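Local coordinates for protein urocanate hydratase (Paenibacillus sp. Soil724D2, PDB 7NED) that hydrates thiourocanate in bacterial ergothioneine catabolism, using bound NAD+ as cofactor, and also binds urocanate, at residues Thr177-Val188 with His224-Ala234; Tyr238-Pro248 with Val295-Arg306. One frame throughout, in Å; residues are numbered along the deposited sequence.

Contact 1 of 2, residues Thr177-Val188 with His224-Ala234; sequences TLAGAAILCVEV and HPVSVGLTGNA. With NAD (nicotinamide-adenine-dinucleotide), chain C.
Ile183 and Cys185 each donate their N-H to strand 226-231 and accept from it in turn, the core of a ladder of seven backbone hydrogen bonds that runs from Val226 N on Ala181 O to Gly232 N on Glu187 O. The straightest rung is Cys185 N to Val228 O at 2.7 Å, with 174° at the hydrogen. The strands are parallel neighbours in the Rossmann-like sheet, linked through edge strand 204-206 and then helix 209-222, and strand 159-163 pairs with the other edge of strand 182-187. Apolar contacts follow on the face covered by that helix: Leu184 CG stands anti to the backbone N (chi1 -179°), and CD1 settles between Val228 CG1 and Leu230 CB, 3.8 Å from each. On the face of Ile183, its CG2 meets Ser227 CB, while Ser227 OG bonds Gln203 and shares a water with Thr177 OG1. Polar contacts at the C-terminal strand ends hold the adenosine of NAD. Glu187 OE1 takes the ribose hydroxyl O3B and OE2 takes O2B, both at 2.6 Å, a carboxylate clasp on the diol as in many NAD-binding Rossmann folds; Leu165 N and Ser189 N also bond the two oxygens. Ala234 N donates to adenine N1A at 2.9 Å and Asn233 OD1 accepts from N6A at 2.9 Å, OD1 also bonding Ser235. Val188 CG1 touches Asn233 CA and lies 3.5 Å from adenine N1A.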
loop_
_atom_site.group_PDB
_atom_site.type_symbol
_atom_site.label_atom_id
_atom_site.label_comp_id
_atom_site.label_asym_id
_atom_site.label_seq_id
_atom_site.Cartn_x
_atom_site.Cartn_y
_atom_site.Cartn_z
ATOM N N THR A 177 -18.480 17.924 27.789
ATOM C CA THR A 177 -18.820 18.126 29.206
ATOM C C THR A 177 -17.778 17.533 30.152
ATOM O O THR A 177 -17.560 18.072 31.253
ATOM C CB THR A 177 -20.205 17.573 29.528
ATOM O OG1 THR A 177 -20.260 16.173 29.258
ATOM C CG2 THR A 177 -21.289 18.329 28.745
ATOM N N LEU A 178 -17.104 16.446 29.762
ATOM C CA LEU A 178 -15.989 15.970 30.577
ATOM C C LEU A 178 -14.919 17.039 30.747
ATOM O O LEU A 178 -14.235 17.077 31.782
ATOM C CB LEU A 178 -15.370 14.703 29.944
ATOM C CG LEU A 178 -16.243 13.452 30.115
ATOM C CD1 LEU A 178 -15.721 12.344 29.275
ATOM C CD2 LEU A 178 -16.336 12.986 31.576
ATOM N N ALA A 179 -14.729 17.892 29.738
ATOM C CA ALA A 179 -13.782 18.988 29.819
ATOM C C ALA A 179 -14.367 20.237 30.457
ATOM O O ALA A 179 -13.692 21.270 30.489
ATOM C CB ALA A 179 -13.268 19.343 28.417
ATOM N N GLY A 180 -15.604 20.179 30.926
ATOM C CA GLY A 180 -16.208 21.284 31.637
ATOM C C GLY A 180 -16.920 22.296 30.770
ATOM O O GLY A 180 -17.399 23.295 31.306
ATOM N N ALA A 181 -17.004 22.062 29.451
ATOM C CA ALA A 181 -17.449 23.041 28.469
ATOM C C ALA A 181 -18.963 23.043 28.354
ATOM O O ALA A 181 -19.646 22.112 28.776
ATOM C CB ALA A 181 -16.850 22.742 27.074
ATOM N N ALA A 182 -19.482 24.114 27.778
ATOM C CA ALA A 182 -20.881 24.160 27.353
ATOM C C ALA A 182 -20.861 23.908 25.849
ATOM O O ALA A 182 -20.351 24.731 25.087
ATOM C CB ALA A 182 -21.510 25.512 27.678
ATOM N N ILE A 183 -21.397 22.777 25.417
ATOM C CA ILE A 183 -21.201 22.344 24.033
ATOM C C ILE A 183 -22.566 22.205 23.354
ATOM O O ILE A 183 -23.458 21.517 23.854
ATOM C CB ILE A 183 -20.386 21.032 23.959
ATOM C CG1 ILE A 183 -20.074 20.675 22.479
ATOM C CG2 ILE A 183 -21.059 19.894 24.720
ATOM C CD1 ILE A 183 -18.918 19.611 22.293
ATOM N N LEU A 184 -22.710 22.873 22.213
ATOM C CA LEU A 184 -23.884 22.783 21.351
ATOM C C LEU A 184 -23.554 21.919 20.130
ATOM O O LEU A 184 -22.639 22.243 19.372
ATOM C CB LEU A 184 -24.302 24.183 20.902
ATOM C CG LEU A 184 -25.535 24.290 20.011
ATOM C CD1 LEU A 184 -26.739 23.566 20.661
ATOM C CD2 LEU A 184 -25.834 25.762 19.684
ATOM N N CYS A 185 -24.317 20.845 19.922
ATOM C CA CYS A 185 -24.095 19.931 18.799
ATOM C C CYS A 185 -25.279 19.985 17.851
ATOM O O CYS A 185 -26.393 19.583 18.221
ATOM C CB CYS A 185 -23.897 18.512 19.305
ATOM S SG CYS A 185 -22.579 18.403 20.540
ATOM N N VAL A 186 -25.049 20.500 16.641
ATOM C CA VAL A 186 -26.082 20.568 15.615
ATOM C C VAL A 186 -26.119 19.240 14.876
ATOM O O VAL A 186 -25.083 18.761 14.391
ATOM C CB VAL A 186 -25.819 21.720 14.627
ATOM C CG1 VAL A 186 -26.967 21.842 13.634
ATOM C CG2 VAL A 186 -25.567 23.030 15.343
ATOM N N GLU A 187 -27.315 18.665 14.757
ATOM C CA GLU A 187 -27.499 17.373 14.114
ATOM C C GLU A 187 -28.810 17.399 13.325
ATOM O O GLU A 187 -29.828 17.880 13.833
ATOM C CB GLU A 187 -27.471 16.258 15.178
ATOM C CG GLU A 187 -28.037 14.928 14.759
ATOM C CD GLU A 187 -27.288 14.301 13.566
ATOM O OE1 GLU A 187 -26.047 14.041 13.639
ATOM O OE2 GLU A 187 -27.958 14.060 12.542
ATOM N N VAL A 188 -28.798 16.951 12.087
ATOM C CA VAL A 188 -30.002 17.010 11.284
ATOM C C VAL A 188 -31.055 15.976 11.585
ATOM O O VAL A 188 -32.182 16.220 11.363
ATOM C CB VAL A 188 -29.739 16.912 9.772
ATOM C CG1 VAL A 188 -29.179 18.184 9.228
ATOM C CG2 VAL A 188 -28.914 15.700 9.433
ATOM N N HIS A 224 -20.777 26.059 34.436
ATOM C CA HIS A 224 -21.217 24.676 34.496
ATOM C C HIS A 224 -21.023 24.014 33.136
ATOM O O HIS A 224 -21.142 24.669 32.099
ATOM C CB HIS A 224 -22.702 24.579 34.840
ATOM C CG HIS A 224 -23.044 25.044 36.219
ATOM N ND1 HIS A 224 -24.311 25.474 36.563
ATOM C CD2 HIS A 224 -22.284 25.170 37.332
ATOM C CE1 HIS A 224 -24.315 25.840 37.835
ATOM N NE2 HIS A 224 -23.102 25.656 38.330
ATOM N N PRO A 225 -20.819 22.708 33.085
ATOM C CA PRO A 225 -20.858 22.026 31.789
ATOM C C PRO A 225 -22.296 21.742 31.370
ATOM O O PRO A 225 -23.190 21.556 32.205
ATOM C CB PRO A 225 -20.102 20.723 32.067
ATOM C CG PRO A 225 -20.420 20.436 33.504
ATOM C CD PRO A 225 -20.476 21.785 34.178
ATOM N N VAL A 226 -22.526 21.719 30.054
ATOM C CA VAL A 226 -23.805 21.253 29.538
ATOM C C VAL A 226 -23.567 20.785 28.118
ATOM O O VAL A 226 -22.703 21.315 27.425
ATOM C CB VAL A 226 -24.875 22.371 29.575
ATOM C CG1 VAL A 226 -24.590 23.371 28.447
ATOM C CG2 VAL A 226 -26.301 21.787 29.529
ATOM N N SER A 227 -24.339 19.795 27.684
ATOM C CA SER A 227 -24.371 19.394 26.279
ATOM C C SER A 227 -25.786 19.536 25.746
ATOM O O SER A 227 -26.752 19.065 26.361
ATOM C CB SER A 227 -23.852 17.974 26.044
ATOM O OG SER A 227 -24.512 16.988 26.812
ATOM N N VAL A 228 -25.900 20.194 24.603
ATOM C CA VAL A 228 -27.192 20.427 23.985
ATOM C C VAL A 228 -27.138 19.918 22.558
ATOM O O VAL A 228 -26.263 20.312 21.785
ATOM C CB VAL A 228 -27.564 21.913 24.003
ATOM C CG1 VAL A 228 -28.931 22.088 23.375
ATOM C CG2 VAL A 228 -27.498 22.455 25.435
ATOM N N GLY A 229 -28.084 19.040 22.202
ATOM C CA GLY A 229 -28.256 18.620 20.837
ATOM C C GLY A 229 -29.370 19.443 20.223
ATOM O O GLY A 229 -30.503 19.438 20.708
ATOM N N LEU A 230 -29.034 20.174 19.177
ATOM C CA LEU A 230 -29.986 20.997 18.447
ATOM C C LEU A 230 -30.304 20.329 17.123
ATOM O O LEU A 230 -29.406 20.135 16.294
ATOM C CB LEU A 230 -29.413 22.389 18.214
ATOM C CG LEU A 230 -30.259 23.340 17.378
ATOM C CD1 LEU A 230 -31.622 23.565 18.025
ATOM C CD2 LEU A 230 -29.480 24.632 17.117
ATOM N N THR A 231 -31.583 19.997 16.909
ATOM C CA THR A 231 -31.991 19.435 15.631
ATOM C C THR A 231 -31.992 20.519 14.568
ATOM O O THR A 231 -32.758 21.490 14.655
ATOM C CB THR A 231 -33.368 18.808 15.746
ATOM O OG1 THR A 231 -33.294 17.739 16.682
ATOM C CG2 THR A 231 -33.784 18.227 14.414
ATOM N N GLY A 232 -31.152 20.341 13.560
ATOM C CA GLY A 232 -31.009 21.334 12.517
ATOM C C GLY A 232 -29.823 20.994 11.637
ATOM O O GLY A 232 -29.059 20.056 11.898
ATOM N N ASN A 233 -29.670 21.795 10.599
ATOM C CA ASN A 233 -28.600 21.629 9.640
ATOM C C ASN A 233 -27.488 22.620 9.959
ATOM O O ASN A 233 -27.749 23.814 10.133
ATOM C CB ASN A 233 -29.145 21.840 8.232
ATOM C CG ASN A 233 -28.194 21.379 7.174
ATOM O OD1 ASN A 233 -27.032 21.813 7.125
ATOM N ND2 ASN A 233 -28.669 20.482 6.321
ATOM N N ALA A 234 -26.255 22.118 10.070
ATOM C CA ALA A 234 -25.129 23.005 10.370
ATOM C C ALA A 234 -24.991 24.136 9.352
ATOM O O ALA A 234 -24.539 25.239 9.706
ATOM C CB ALA A 234 -23.808 22.214 10.445
HETATM P PA NAD C . -21.770 9.319 10.682
HETATM O O1A NAD C . -22.131 9.458 9.206
HETATM O O2A NAD C . -22.181 8.218 11.574
HETATM O O5B NAD C . -22.595 10.633 11.363
HETATM C C5B NAD C . -22.524 11.790 10.630
HETATM C C4B NAD C . -23.620 12.735 11.308
HETATM O O4B NAD C . -23.732 13.977 10.671
HETATM C C3B NAD C . -24.956 11.956 11.080
HETATM O O3B NAD C . -25.640 11.850 12.260
HETATM C C2B NAD C . -25.714 12.875 10.074
HETATM O O2B NAD C . -27.070 12.950 10.320
HETATM C C1B NAD C . -25.142 14.225 10.499
HETATM N N9A NAD C . -25.186 15.259 9.464
HETATM C C8A NAD C . -24.977 15.151 8.093
HETATM N N7A NAD C . -25.099 16.291 7.460
HETATM C C5A NAD C . -25.377 17.215 8.460
HETATM C C6A NAD C . -25.628 18.605 8.435
HETATM N N6A NAD C . -25.592 19.309 7.281
HETATM N N1A NAD C . -25.883 19.270 9.597
HETATM C C2A NAD C . -25.933 18.506 10.717
HETATM N N3A NAD C . -25.722 17.192 10.892
HETATM C C4A NAD C . -25.448 16.571 9.725
HETATM O O3 NAD C . -20.267 9.758 10.610
HETATM P PN NAD C . -19.308 9.526 11.862
HETATM O O1N NAD C . -18.740 8.168 12.154
HETATM O O2N NAD C . -19.800 10.421 12.980
HETATM O O5D NAD C . -17.865 10.354 11.413
HETATM C C5D NAD C . -18.081 11.736 11.078
HETATM C C4D NAD C . -16.795 12.309 10.551
HETATM O O4D NAD C . -15.708 11.997 11.402
HETATM C C3D NAD C . -16.535 11.445 9.209
HETATM O O3D NAD C . -16.073 12.273 8.147
HETATM C C2D NAD C . -15.387 10.453 9.622
HETATM O O2D NAD C . -14.469 10.165 8.648
HETATM C C1D NAD C . -14.719 11.556 10.503
HETATM N N1N NAD C . -13.517 11.189 11.265
HETATM C C2N NAD C . -12.439 10.997 10.424
HETATM C C3N NAD C . -11.181 10.711 10.930
HETATM C C7N NAD C . -10.069 10.453 9.904
HETATM O O7N NAD C . -8.871 10.629 10.128
HETATM N N7N NAD C . -10.448 9.925 8.682
HETATM C C4N NAD C . -11.061 10.655 12.326
HETATM C C5N NAD C . -12.174 10.874 13.136
HETATM C C6N NAD C . -13.434 11.169 12.586
HETATM O O HOH W 1 -22.593 15.175 27.852
HETATM O O HOH W 2 -18.900 25.660 31.059
#

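Contact 2 of 2, residues Tyr238-Pro248 with Val295-Arg306; sequences YPELVRRGITP and VEVEAMLELKKR
Val242 O accepts from three donors: Arg306 NH1 donates to it at 2.8 Å, in the carbonyl plane on a lone pair, Gly245 N gives it the inner bond of the Schellman motif that ends the helix, and a water that also accepts from Arg306 NH2 donates to it. The arginine reaches this helix end extended from CG to NE, its guanidinium edge toward the carbonyl, with Glu302 CG over one face and a weak NE bond to Glu302 OE1 completing a salt bridge. A second water links NH1 to Thr247 OG1, which itself lies 3.4 Å from Arg306 CB.

Below this polar end, segments 238-243 and 295-305 of the two helices run at 35°, their axes 8.7 Å apart at closest, within the Rossmann-like domain. Val242 CG2 meets Leu303 CD2 at 3.7 Å, and Pro248 CD adds to the same methyl. Ala299 CB, small enough to admit Tyr238 CB at 3.7 Å, lets the helices come close, whereas Pro239 CG and Val295 CG1 are tight at 3.5 Å.

Tyr238 CG lies anti to its carbonyl carbon (chi1 -76°), which turns the ring crosswise to segment 295-305, beside Glu296 and Met300. Glu296 OE2 sits over one ring face toward the rim, 3.3 Å from CE1, the carboxylate turned 75° to the ring; Met300 CG comes to the ring edge. The hydroxyl bonds Thr252 O and Glu296 OE1 bonds Tyr264. A leucine in place of Tyr238 would probably leave Thr252 O without this donor and open a gap beside Glu296 and Met300. With Asp253 OD2 also close to OE2, the carboxylate may have its pKa raised, while Arg306 probably offsets the partial negative charge of the helix end.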
loop_
_atom_site.group_PDB
_atom_site.type_symbol
_atom_site.label_atom_id
_atom_site.label_comp_id
_atom_site.label_asym_id
_atom_site.label_seq_id
_atom_site.Cartn_x
_atom_site.Cartn_y
_atom_site.Cartn_z
ATOM N N TYR A 238 -24.909 27.579 11.583
ATOM C CA TYR A 238 -23.649 28.303 11.726
ATOM C C TYR A 238 -23.754 29.699 11.140
ATOM O O TYR A 238 -23.359 30.663 11.824
ATOM C CB TYR A 238 -22.479 27.545 11.103
ATOM C CG TYR A 238 -21.949 26.357 11.886
ATOM C CD1 TYR A 238 -20.600 26.047 11.848
ATOM C CD2 TYR A 238 -22.795 25.544 12.646
ATOM C CE1 TYR A 238 -20.103 24.964 12.523
ATOM C CE2 TYR A 238 -22.305 24.457 13.327
ATOM C CZ TYR A 238 -20.947 24.166 13.246
ATOM O OH TYR A 238 -20.447 23.073 13.913
ATOM N N PRO A 239 -24.291 29.894 9.937
ATOM C CA PRO A 239 -24.416 31.266 9.420
ATOM C C PRO A 239 -25.344 32.111 10.258
ATOM O O PRO A 239 -25.134 33.327 10.357
ATOM C CB PRO A 239 -24.982 31.071 8.007
ATOM C CG PRO A 239 -24.623 29.655 7.639
ATOM C CD PRO A 239 -24.681 28.885 8.927
ATOM N N GLU A 240 -26.365 31.494 10.858
ATOM C CA GLU A 240 -27.274 32.238 11.726
ATOM C C GLU A 240 -26.556 32.757 12.972
ATOM O O GLU A 240 -26.804 33.883 13.416
ATOM C CB GLU A 240 -28.469 31.360 12.088
ATOM C CG GLU A 240 -29.385 31.945 13.136
ATOM C CD GLU A 240 -30.197 33.118 12.619
ATOM O OE1 GLU A 240 -30.998 33.659 13.409
ATOM O OE2 GLU A 240 -30.043 33.492 11.431
ATOM N N LEU A 241 -25.653 31.970 13.552
ATOM C CA LEU A 241 -24.894 32.492 14.684
ATOM C C LEU A 241 -24.016 33.653 14.251
ATOM O O LEU A 241 -23.828 34.622 14.995
ATOM C CB LEU A 241 -24.055 31.387 15.309
ATOM C CG LEU A 241 -24.857 30.214 15.849
ATOM C CD1 LEU A 241 -23.890 29.138 16.309
ATOM C CD2 LEU A 241 -25.725 30.698 17.022
ATOM N N VAL A 242 -23.479 33.581 13.043
ATOM C CA VAL A 242 -22.714 34.694 12.506
ATOM C C VAL A 242 -23.612 35.911 12.349
ATOM O O VAL A 242 -23.218 37.047 12.643
ATOM C CB VAL A 242 -22.079 34.284 11.168
ATOM C CG1 VAL A 242 -21.489 35.495 10.481
ATOM C CG2 VAL A 242 -21.032 33.186 11.403
ATOM N N ARG A 243 -24.824 35.695 11.859
ATOM C CA ARG A 243 -25.770 36.794 11.730
ATOM C C ARG A 243 -26.048 37.435 13.092
ATOM O O ARG A 243 -26.046 38.664 13.233
ATOM C CB ARG A 243 -27.056 36.275 11.087
ATOM C CG ARG A 243 -27.939 37.342 10.451
ATOM C CD ARG A 243 -29.263 36.763 9.952
ATOM N NE ARG A 243 -30.078 36.258 11.063
ATOM C CZ ARG A 243 -30.673 37.037 11.962
ATOM N NH1 ARG A 243 -30.534 38.355 11.882
ATOM N NH2 ARG A 243 -31.388 36.504 12.944
ATOM N N ARG A 244 -26.305 36.610 14.107
ATOM C CA ARG A 244 -26.606 37.103 15.439
ATOM C C ARG A 244 -25.393 37.644 16.172
ATOM O O ARG A 244 -25.564 38.081 17.317
ATOM C CB ARG A 244 -27.238 36.001 16.278
ATOM C CG ARG A 244 -28.513 35.474 15.705
ATOM C CD ARG A 244 -29.153 34.549 16.689
ATOM N NE ARG A 244 -30.306 33.873 16.122
ATOM C CZ ARG A 244 -31.243 33.298 16.860
ATOM N NH1 ARG A 244 -31.140 33.346 18.186
ATOM N NH2 ARG A 244 -32.288 32.701 16.291
ATOM N N GLY A 245 -24.208 37.651 15.551
ATOM C CA GLY A 245 -22.988 38.092 16.216
ATOM C C GLY A 245 -22.585 37.256 17.411
ATOM O O GLY A 245 -21.890 37.746 18.304
ATOM N N ILE A 246 -23.021 36.004 17.456
ATOM C CA ILE A 246 -22.689 35.079 18.526
ATOM C C ILE A 246 -21.456 34.293 18.089
ATOM O O ILE A 246 -21.513 33.532 17.118
ATOM C CB ILE A 246 -23.868 34.153 18.822
ATOM C CG1 ILE A 246 -24.994 34.954 19.483
ATOM C CG2 ILE A 246 -23.442 33.012 19.695
ATOM C CD1 ILE A 246 -26.133 34.112 19.975
ATOM N N THR A 247 -20.331 34.502 18.783
ATOM C CA THR A 247 -19.082 33.810 18.465
ATOM C C THR A 247 -18.808 32.820 19.579
ATOM O O THR A 247 -18.514 33.240 20.710
ATOM C CB THR A 247 -17.900 34.774 18.314
ATOM O OG1 THR A 247 -18.190 35.751 17.314
ATOM C CG2 THR A 247 -16.628 34.034 17.893
ATOM N N PRO A 248 -18.946 31.521 19.344
ATOM C CA PRO A 248 -18.519 30.556 20.356
ATOM C C PRO A 248 -17.021 30.677 20.559
ATOM O O PRO A 248 -16.299 31.236 19.726
ATOM C CB PRO A 248 -18.898 29.188 19.740
ATOM C CG PRO A 248 -19.825 29.503 18.604
ATOM C CD PRO A 248 -19.411 30.861 18.110
ATOM N N VAL A 295 -20.906 26.977 2.593
ATOM C CA VAL A 295 -21.565 27.952 3.464
ATOM C C VAL A 295 -21.153 27.755 4.923
ATOM O O VAL A 295 -20.897 28.722 5.661
ATOM C CB VAL A 295 -23.093 27.848 3.313
ATOM C CG1 VAL A 295 -23.764 28.620 4.419
ATOM C CG2 VAL A 295 -23.525 28.355 1.951
ATOM N N GLU A 296 -21.145 26.507 5.375
ATOM C CA GLU A 296 -20.773 26.237 6.752
ATOM C C GLU A 296 -19.345 26.684 7.031
ATOM O O GLU A 296 -19.080 27.318 8.057
ATOM C CB GLU A 296 -20.951 24.747 7.082
ATOM C CG GLU A 296 -20.597 24.462 8.538
ATOM C CD GLU A 296 -20.742 23.004 8.947
ATOM O OE1 GLU A 296 -21.240 22.140 8.152
ATOM O OE2 GLU A 296 -20.344 22.736 10.090
ATOM N N VAL A 297 -18.407 26.372 6.140
ATOM C CA VAL A 297 -17.018 26.734 6.404
ATOM C C VAL A 297 -16.807 28.246 6.290
ATOM O O VAL A 297 -15.967 28.821 6.991
ATOM C CB VAL A 297 -16.074 25.964 5.464
ATOM C CG1 VAL A 297 -14.659 26.507 5.582
ATOM C CG2 VAL A 297 -16.135 24.479 5.760
ATOM N N GLU A 298 -17.535 28.918 5.402
ATOM C CA GLU A 298 -17.489 30.378 5.403
ATOM C C GLU A 298 -17.878 30.928 6.768
ATOM O O GLU A 298 -17.234 31.836 7.301
ATOM C CB GLU A 298 -18.428 30.935 4.338
ATOM C CG GLU A 298 -17.823 30.954 2.955
ATOM C CD GLU A 298 -16.668 31.931 2.872
ATOM O OE1 GLU A 298 -16.888 33.163 2.992
ATOM O OE2 GLU A 298 -15.540 31.470 2.587
ATOM N N ALA A 299 -18.945 30.390 7.342
ATOM C CA ALA A 299 -19.332 30.784 8.691
ATOM C C ALA A 299 -18.220 30.478 9.695
ATOM O O ALA A 299 -17.895 31.310 10.552
ATOM C CB ALA A 299 -20.645 30.094 9.064
ATOM N N MET A 300 -17.622 29.284 9.606
ATOM C CA MET A 300 -16.486 28.957 10.464
ATOM C C MET A 300 -15.362 29.962 10.290
ATOM O O MET A 300 -14.730 30.379 11.270
ATOM C CB MET A 300 -16.006 27.535 10.151
ATOM C CG MET A 300 -17.118 26.520 10.418
ATOM S SD MET A 300 -16.615 24.809 10.058
ATOM C CE MET A 300 -15.168 24.574 11.088
ATOM N N LEU A 301 -15.088 30.359 9.078
ATOM C CA LEU A 301 -14.030 31.304 8.818
ATOM C C LEU A 301 -14.375 32.671 9.450
ATOM O O LEU A 301 -13.559 33.290 10.019
ATOM C CB LEU A 301 -13.759 31.414 7.326
ATOM C CG LEU A 301 -12.919 30.335 6.654
ATOM C CD1 LEU A 301 -13.067 30.402 5.167
ATOM C CD2 LEU A 301 -11.480 30.388 7.069
ATOM N N GLU A 302 -15.617 33.060 9.404
ATOM C CA GLU A 302 -15.993 34.312 9.998
ATOM C C GLU A 302 -15.871 34.218 11.515
ATOM O O GLU A 302 -15.375 35.117 12.144
ATOM C CB GLU A 302 -17.375 34.710 9.565
ATOM C CG GLU A 302 -17.800 36.059 10.076
ATOM C CD GLU A 302 -17.002 37.247 9.530
ATOM O OE1 GLU A 302 -16.828 38.210 10.321
ATOM O OE2 GLU A 302 -16.624 37.245 8.331
ATOM N N LEU A 303 -16.301 33.094 12.081
ATOM C CA LEU A 303 -16.201 32.912 13.506
ATOM C C LEU A 303 -14.742 32.965 13.935
ATOM O O LEU A 303 -14.412 33.510 14.950
ATOM C CB LEU A 303 -16.912 31.650 13.984
ATOM C CG LEU A 303 -18.434 31.612 13.804
ATOM C CD1 LEU A 303 -19.047 30.253 14.024
ATOM C CD2 LEU A 303 -19.171 32.709 14.559
ATOM N N LYS A 304 -13.887 32.400 13.122
ATOM C CA LYS A 304 -12.455 32.431 13.404
ATOM C C LYS A 304 -11.932 33.857 13.471
ATOM O O LYS A 304 -11.125 34.191 14.341
ATOM C CB LYS A 304 -11.696 31.654 12.344
ATOM C CG LYS A 304 -10.180 31.821 12.420
ATOM C CD LYS A 304 -9.468 30.883 11.390
ATOM C CE LYS A 304 -7.953 31.056 11.414
ATOM N NZ LYS A 304 -7.464 30.764 12.782
ATOM N N LYS A 305 -12.389 34.705 12.559
ATOM C CA LYS A 305 -11.959 36.097 12.531
ATOM C C LYS A 305 -12.536 36.897 13.701
ATOM O O LYS A 305 -11.912 37.888 14.122
ATOM C CB LYS A 305 -12.303 36.698 11.191
ATOM N N ARG A 306 -13.647 36.470 14.243
ATOM C CA ARG A 306 -14.177 37.123 15.435
ATOM C C ARG A 306 -13.598 36.552 16.725
ATOM O O ARG A 306 -14.034 36.938 17.816
ATOM C CB ARG A 306 -15.703 37.044 15.440
ATOM C CG ARG A 306 -16.289 37.531 14.130
ATOM C CD ARG A 306 -17.803 37.427 14.102
ATOM N NE ARG A 306 -18.330 38.167 12.958
ATOM C CZ ARG A 306 -19.618 38.251 12.638
ATOM N NH1 ARG A 306 -20.557 37.641 13.370
ATOM N NH2 ARG A 306 -19.959 38.963 11.578
HETATM O O HOH W 3 -20.575 35.604 15.529
HETATM O O HOH W 4 -22.381 39.478 10.859
#

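Strand 226-231 of contact 1 runs on into helix 234-243, which carries the first side of contact 2, so the two contacts follow in series within the Rossmann-like domain, their centres 16 Å apart. They meet near the adenine end of NAD: Ala234 CB lies 3.4 Å from Glu296 OE1, and Val186 CG2 is 4.1 Å from Tyr238 CE2. Contact 1 supplies direct ligands to the adenosine, whereas contact 2 stands behind it, the Glu296 side chain about 5 Å from the cofactor. Tyr238 also packs on Leu161 and Ala163 of strand 159-163, joining the helix pair to the sheet whose strand ends hold NAD.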